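Long-range contacts in hypothetical protein (Giardia lamblia, PDB 3I3F), which is of unknown function but belongs to the YjgF-like (endoribonuclease L-PSP) family, assembles as a trimer and binds pentanoic acid in the crystal: residues 59-64 and 129-134; 87-92 and 120-125. One frame throughout, in Å; residues are numbered along the deposited sequence. Where two conformers were deposited one is given.

Contact 1 of 2, residues 59-64 and 129-134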
loop_
_atom_site.group_PDB
_atom_site.type_symbol
_atom_site.label_atom_id
_atom_site.label_comp_id
_atom_site.label_asym_id
_atom_site.label_seq_id
_atom_site.Cartn_x
_atom_site.Cartn_y
_atom_site.Cartn_z
ATOM N N GLU A 59 -22.098 8.764 -5.050
ATOM C CA GLU A 59 -21.582 9.618 -6.121
ATOM C C GLU A 59 -20.063 9.797 -6.047
ATOM O O GLU A 59 -19.400 9.864 -7.081
ATOM C CB GLU A 59 -22.298 10.972 -6.132
ATOM C CG GLU A 59 -23.797 10.874 -6.433
ATOM C CD GLU A 59 -24.102 10.216 -7.773
ATOM O OE1 GLU A 59 -23.359 10.457 -8.747
ATOM O OE2 GLU A 59 -25.092 9.457 -7.851
ATOM N N GLN A 60 -19.509 9.860 -4.838
ATOM C CA GLN A 60 -18.050 9.883 -4.690
ATOM C C GLN A 60 -17.423 8.587 -5.197
ATOM O O GLN A 60 -16.374 8.616 -5.837
ATOM C CB GLN A 60 -17.631 10.137 -3.239
ATOM C CG GLN A 60 -17.808 11.581 -2.800
ATOM C CD GLN A 60 -17.188 11.878 -1.444
ATOM O OE1 GLN A 60 -16.244 11.211 -1.014
ATOM N NE2 GLN A 60 -17.711 12.894 -0.768
ATOM N N THR A 61 -18.073 7.458 -4.921
ATOM C CA THR A 61 -17.579 6.158 -5.368
ATOM C C THR A 61 -17.589 6.053 -6.892
ATOM O O THR A 61 -16.596 5.638 -7.490
ATOM C CB THR A 61 -18.394 5.003 -4.753
ATOM O OG1 THR A 61 -18.258 5.039 -3.327
ATOM C CG2 THR A 61 -17.909 3.654 -5.271
ATOM N N ARG A 62 -18.695 6.445 -7.520
ATOM C CA ARG A 62 -18.802 6.397 -8.978
ATOM C C ARG A 62 -17.763 7.304 -9.639
ATOM O O ARG A 62 -17.129 6.922 -10.620
ATOM C CB ARG A 62 -20.212 6.785 -9.432
ATOM C CG ARG A 62 -21.282 5.764 -9.071
ATOM C CD ARG A 62 -22.659 6.200 -9.551
ATOM N NE ARG A 62 -23.701 5.239 -9.196
ATOM C CZ ARG A 62 -23.970 4.136 -9.890
ATOM N NH1 ARG A 62 -23.271 3.850 -10.979
ATOM N NH2 ARG A 62 -24.939 3.319 -9.495
ATOM N N GLN A 63 -17.590 8.507 -9.093
ATOM C CA GLN A 63 -16.614 9.455 -9.629
ATOM C C GLN A 63 -15.178 8.946 -9.460
ATOM O O GLN A 63 -14.354 9.114 -10.357
ATOM C CB GLN A 63 -16.776 10.829 -8.970
ATOM C CG GLN A 63 -15.875 11.915 -9.553
ATOM C CD GLN A 63 -16.221 12.245 -10.991
ATOM O OE1 GLN A 63 -17.341 12.658 -11.288
ATOM N NE2 GLN A 63 -15.261 12.064 -11.892
ATOM N N THR A 64 -14.892 8.325 -8.318
ATOM C CA THR A 64 -13.564 7.772 -8.054
ATOM C C THR A 64 -13.171 6.730 -9.099
ATOM O O THR A 64 -12.070 6.782 -9.645
ATOM C CB THR A 64 -13.482 7.146 -6.646
ATOM O OG1 THR A 64 -13.666 8.168 -5.661
ATOM C CG2 THR A 64 -12.129 6.478 -6.422
ATOM N N LEU A 129 -13.939 13.763 2.294
ATOM C CA LEU A 129 -13.763 12.510 1.563
ATOM C C LEU A 129 -14.385 11.340 2.320
ATOM O O LEU A 129 -14.093 11.131 3.499
ATOM C CB LEU A 129 -12.276 12.227 1.327
ATOM C CG LEU A 129 -11.483 13.279 0.550
ATOM C CD1 LEU A 129 -10.030 12.845 0.415
ATOM C CD2 LEU A 129 -12.097 13.524 -0.818
ATOM N N LEU A 130 -15.242 10.586 1.632
ATOM C CA LEU A 130 -15.892 9.406 2.210
ATOM C C LEU A 130 -15.213 8.110 1.775
ATOM O O LEU A 130 -15.347 7.082 2.441
ATOM C CB LEU A 130 -17.368 9.371 1.809
ATOM C CG LEU A 130 -18.187 10.600 2.219
ATOM C CD1 LEU A 130 -19.589 10.524 1.635
ATOM C CD2 LEU A 130 -18.241 10.739 3.733
ATOM N N VAL A 131 -14.501 8.166 0.651
ATOM C CA VAL A 131 -13.798 7.015 0.104
ATOM C C VAL A 131 -12.559 7.490 -0.648
ATOM O O VAL A 131 -12.547 8.581 -1.226
ATOM C CB VAL A 131 -14.709 6.195 -0.850
ATOM C CG1 VAL A 131 -15.266 7.080 -1.962
ATOM C CG2 VAL A 131 -13.956 5.004 -1.434
ATOM N N GLU A 132 -11.515 6.674 -0.617
ATOM C CA GLU A 132 -10.314 6.931 -1.396
ATOM C C GLU A 132 -9.735 5.600 -1.843
ATOM O O GLU A 132 -9.633 4.666 -1.047
ATOM C CB GLU A 132 -9.288 7.709 -0.573
ATOM C CG GLU A 132 -8.050 8.106 -1.369
ATOM C CD GLU A 132 -7.144 9.078 -0.642
ATOM O OE1 GLU A 132 -7.527 9.582 0.437
ATOM O OE2 GLU A 132 -6.039 9.343 -1.166
ATOM N N VAL A 133 -9.379 5.513 -3.118
ATOM C CA VAL A 133 -8.792 4.300 -3.676
ATOM C C VAL A 133 -7.337 4.588 -4.016
ATOM O O VAL A 133 -7.037 5.528 -4.759
ATOM C CB VAL A 133 -9.568 3.815 -4.912
ATOM C CG1 VAL A 133 -8.894 2.597 -5.527
ATOM C CG2 VAL A 133 -11.006 3.493 -4.529
ATOM N N VAL A 134 -6.438 3.785 -3.453
ATOM C CA VAL A 134 -5.004 4.034 -3.543
ATOM C C VAL A 134 -4.264 2.777 -3.982
ATOM O O VAL A 134 -4.835 1.686 -4.014
ATOM C CB VAL A 134 -4.433 4.529 -2.190
ATOM C CG1 VAL A 134 -5.215 5.740 -1.685
ATOM C CG2 VAL A 134 -4.446 3.417 -1.151
HETATM O O HOH W 1 -13.921 10.577 -2.441
#
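Helix 56-74 packs here on the start of strand 131-139, with Q60, T61 and T64 meeting L130, V131 and V133. The axes of the two short elements run nearly parallel. Their closest approach is 8.7 Å. Q60 makes the polar link. Its side chain is extended beyond CG and meets that of L130 at about a right angle. Q60 OE1 accepts the backbone L130 N at 2.9 Å, and the bond is close to straight, 167° at the hydrogen. The donor lies 18° from the plane of the amide carbonyl. Water 1 also donates to Q60 OE1, and its second bond goes to V131 O at 2.7 Å. NE2 of the same amide donates to H54 O and G128 O, so bonds at both ends fix its rotation. The amide therefore ties the helix to the turn that leads into the strand.

This is the helix-on-sheet layer of the YjgF-like fold. V131 and V133 point toward the helix. E132 between them points away from it and belongs to a pentanoic acid pocket. V131 CG1 sits between its own backbone N and carbonyl carbon (chi1 56°), and lies 3.9 Å from T61 OG1. That hydroxyl is turned back to L57 O of its own helix. T64 likewise bonds within the helix, from OG1 to Q60 O at 2.8 Å. This leaves the methyl T64 CG2 to touch V133 CG2 at 3.7 Å. F101 of helix 95-108 packs on both T61 and V131.

Contact 2 of 2, residues 87-92 and 120-125. With LEA (pentanoic acid), chain D.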
loop_
_atom_site.group_PDB
_atom_site.type_symbol
_atom_site.label_atom_id
_atom_site.label_comp_id
_atom_site.label_asym_id
_atom_site.label_seq_id
_atom_site.Cartn_x
_atom_site.Cartn_y
_atom_site.Cartn_z
ATOM N N ILE A 87 -8.494 0.137 -0.727
ATOM C CA ILE A 87 -9.595 1.047 -0.440
ATOM C C ILE A 87 -9.476 1.568 0.985
ATOM O O ILE A 87 -9.295 0.791 1.924
ATOM C CB ILE A 87 -10.953 0.345 -0.597
ATOM C CG1 ILE A 87 -11.131 -0.166 -2.030
ATOM C CG2 ILE A 87 -12.094 1.294 -0.236
ATOM C CD1 ILE A 87 -12.003 -1.378 -2.122
ATOM N N PHE A 88 -9.558 2.887 1.131
ATOM C CA PHE A 88 -9.739 3.517 2.431
ATOM C C PHE A 88 -11.145 4.097 2.466
ATOM O O PHE A 88 -11.481 4.965 1.661
ATOM C CB PHE A 88 -8.716 4.635 2.662
ATOM C CG PHE A 88 -7.322 4.146 2.956
ATOM C CD1 PHE A 88 -7.068 3.360 4.073
ATOM C CD2 PHE A 88 -6.260 4.497 2.133
ATOM C CE1 PHE A 88 -5.780 2.913 4.355
ATOM C CE2 PHE A 88 -4.970 4.056 2.410
ATOM C CZ PHE A 88 -4.732 3.263 3.521
ATOM N N LEU A 89 -11.973 3.593 3.375
ATOM C CA LEU A 89 -13.291 4.167 3.620
ATOM C C LEU A 89 -13.194 5.064 4.843
ATOM O O LEU A 89 -12.439 4.777 5.769
ATOM C CB LEU A 89 -14.329 3.069 3.852
ATOM C CG LEU A 89 -14.617 2.148 2.663
ATOM C CD1 LEU A 89 -15.606 1.063 3.061
ATOM C CD2 LEU A 89 -15.136 2.937 1.468
ATOM N N SER A 90 -13.946 6.158 4.850
ATOM C CA SER A 90 -13.924 7.064 5.991
ATOM C C SER A 90 -14.383 6.342 7.252
ATOM O O SER A 90 -15.310 5.532 7.214
ATOM C CB SER A 90 -14.820 8.277 5.740
ATOM O OG SER A 90 -14.869 9.108 6.888
ATOM N N THR A 91 -13.733 6.647 8.372
ATOM C CA THR A 91 -14.168 6.137 9.671
ATOM C C THR A 91 -15.602 6.576 9.991
ATOM O O THR A 91 -16.289 5.931 10.782
ATOM C CB THR A 91 -13.224 6.597 10.800
ATOM O OG1 THR A 91 -13.005 8.009 10.697
ATOM C CG2 THR A 91 -11.890 5.875 10.708
ATOM N N SER A 92 -16.048 7.666 9.366
ATOM C CA SER A 92 -17.399 8.196 9.571
ATOM C C SER A 92 -18.524 7.389 8.906
ATOM O O SER A 92 -19.694 7.598 9.226
ATOM C CB SER A 92 -17.469 9.646 9.075
ATOM O OG SER A 92 -17.395 9.713 7.659
ATOM N N CYS A 120 -9.447 -3.454 2.164
ATOM C CA CYS A 120 -10.336 -2.359 2.518
ATOM C C CYS A 120 -10.340 -2.170 4.025
ATOM O O CYS A 120 -10.674 -3.092 4.773
ATOM C CB CYS A 120 -11.754 -2.645 2.020
ATOM S SG CYS A 120 -12.917 -1.281 2.263
ATOM N N VAL A 121 -9.945 -0.981 4.469
ATOM C CA VAL A 121 -9.968 -0.638 5.887
ATOM C C VAL A 121 -10.498 0.775 6.063
ATOM O O VAL A 121 -10.556 1.549 5.104
ATOM C CB VAL A 121 -8.563 -0.727 6.524
ATOM C CG1 VAL A 121 -7.994 -2.134 6.375
ATOM C CG2 VAL A 121 -7.625 0.305 5.910
ATOM N N ARG A 122 -10.885 1.098 7.293
ATOM C CA ARG A 122 -11.353 2.437 7.641
ATOM C C ARG A 122 -10.172 3.310 8.044
ATOM O O ARG A 122 -9.241 2.836 8.697
ATOM C CB ARG A 122 -12.347 2.389 8.804
ATOM C CG ARG A 122 -13.567 1.519 8.582
ATOM C CD ARG A 122 -14.352 1.946 7.360
ATOM N NE ARG A 122 -15.701 1.392 7.364
ATOM C CZ ARG A 122 -16.752 1.992 7.916
ATOM N NH1 ARG A 122 -17.946 1.416 7.875
ATOM N NH2 ARG A 122 -16.609 3.170 8.506
ATOM N N ALA A 123 -10.213 4.581 7.657
ATOM C CA ALA A 123 -9.165 5.535 8.013
ATOM C C ALA A 123 -9.727 6.949 8.035
ATOM O O ALA A 123 -10.777 7.219 7.452
ATOM C CB ALA A 123 -8.006 5.442 7.032
ATOM N N GLN A 124 -9.025 7.844 8.724
ATOM C CA GLN A 124 -9.388 9.255 8.745
ATOM C C GLN A 124 -8.857 9.920 7.474
ATOM O O GLN A 124 -7.652 10.157 7.337
ATOM C CB GLN A 124 -8.827 9.930 10.000
ATOM C CG GLN A 124 -9.179 11.407 10.145
ATOM C CD GLN A 124 -8.496 12.060 11.334
ATOM O OE1 GLN A 124 -8.165 11.399 12.320
ATOM N NE2 GLN A 124 -8.279 13.367 11.243
ATOM N N LEU A 125 -9.768 10.204 6.545
ATOM C CA LEU A 125 -9.421 10.800 5.257
ATOM C C LEU A 125 -9.457 12.318 5.347
ATOM O O LEU A 125 -9.961 12.879 6.323
ATOM C CB LEU A 125 -10.397 10.331 4.174
ATOM C CG LEU A 125 -10.568 8.815 4.042
ATOM C CD1 LEU A 125 -11.602 8.480 2.977
ATOM C CD2 LEU A 125 -9.236 8.147 3.733
HETATM C C2 LEA D . -11.755 -6.446 1.431
HETATM O O2 LEA D . -12.868 -5.986 1.769
HETATM C C3 LEA D . -11.197 -7.667 2.131
HETATM C C4 LEA D . -11.998 -8.039 3.378
HETATM C C5 LEA D . -11.693 -9.460 3.845
HETATM C C6 LEA D . -10.207 -9.752 3.853
HETATM O O1 LEA D . -11.076 -5.930 0.516
HETATM O O HOH W 2 -12.565 10.432 7.262
#
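Strands 87-90 and 120-123 pair in parallel, I87 opposite C120, F88 opposite V121 and L89 opposite R122, with axes 39° apart. Four backbone bonds join the segments: V121 N to I87 O, L89 N to V121 O, A123 N to L89 O at 2.9 Å, and T91 N to A123 O. The last is the most bent, 139° at the hydrogen, where the chain leaves the strand. CA-H...O contacts lie between them, such as R122 CA to L89 O.

On one face, C120 SG meets I87 CG2 and L89 CD1, both at 3.7 Å. C120 CB lies 3.5 Å from O2 of the bound pentanoic acid, and R118 NH2 hydrogen-bonds that ligand. Further along, R122 has two conformers. In one of them the chain bends at chi2 (-58°) and lays CD on L89 CB. Its guanidinium then has T91 O near its plane, forms a salt bridge with E98 through NH1 and donates from NH2 to L93 O.

The other face carries F88 and V121, side by side and pointing the same way. V121 CG2 is 3.6 Å from F88 CE1, and A123 CB is 3.7 Å from F88 CD1. Beyond the strands, L125 CD2 touches F88 CB. Water 2 links S90 OG to L125 N.

The pair begins and ends a beta-alpha-beta unit whose helix 95-108 places F101 on I87 and L89. Strand 131-139 borders strand 82-90 on its other side, and neighbouring subunits pack on V121, Q124 and L125.

The centres of contacts 1 and 2 lie about 11 Å apart, on the same side of the chain's centre. They share one mixed sheet, in which strand 131-139 lies antiparallel to strand 82-90 and strand 117-123 pairs on the far side of 82-90. The two contacts also touch directly: E132 O is 2.8 Å from F88 N, probably a hydrogen bond. Along the chain the order is 59-64, 87-92, 120-125, 129-134, so contact 2 is nested inside the loop closed by contact 1. Contact 1 joins a helix to the sheet, and contact 2 builds its edge within the chain. Both touch the second subunit of the trimer, and contact 2 also meets the third.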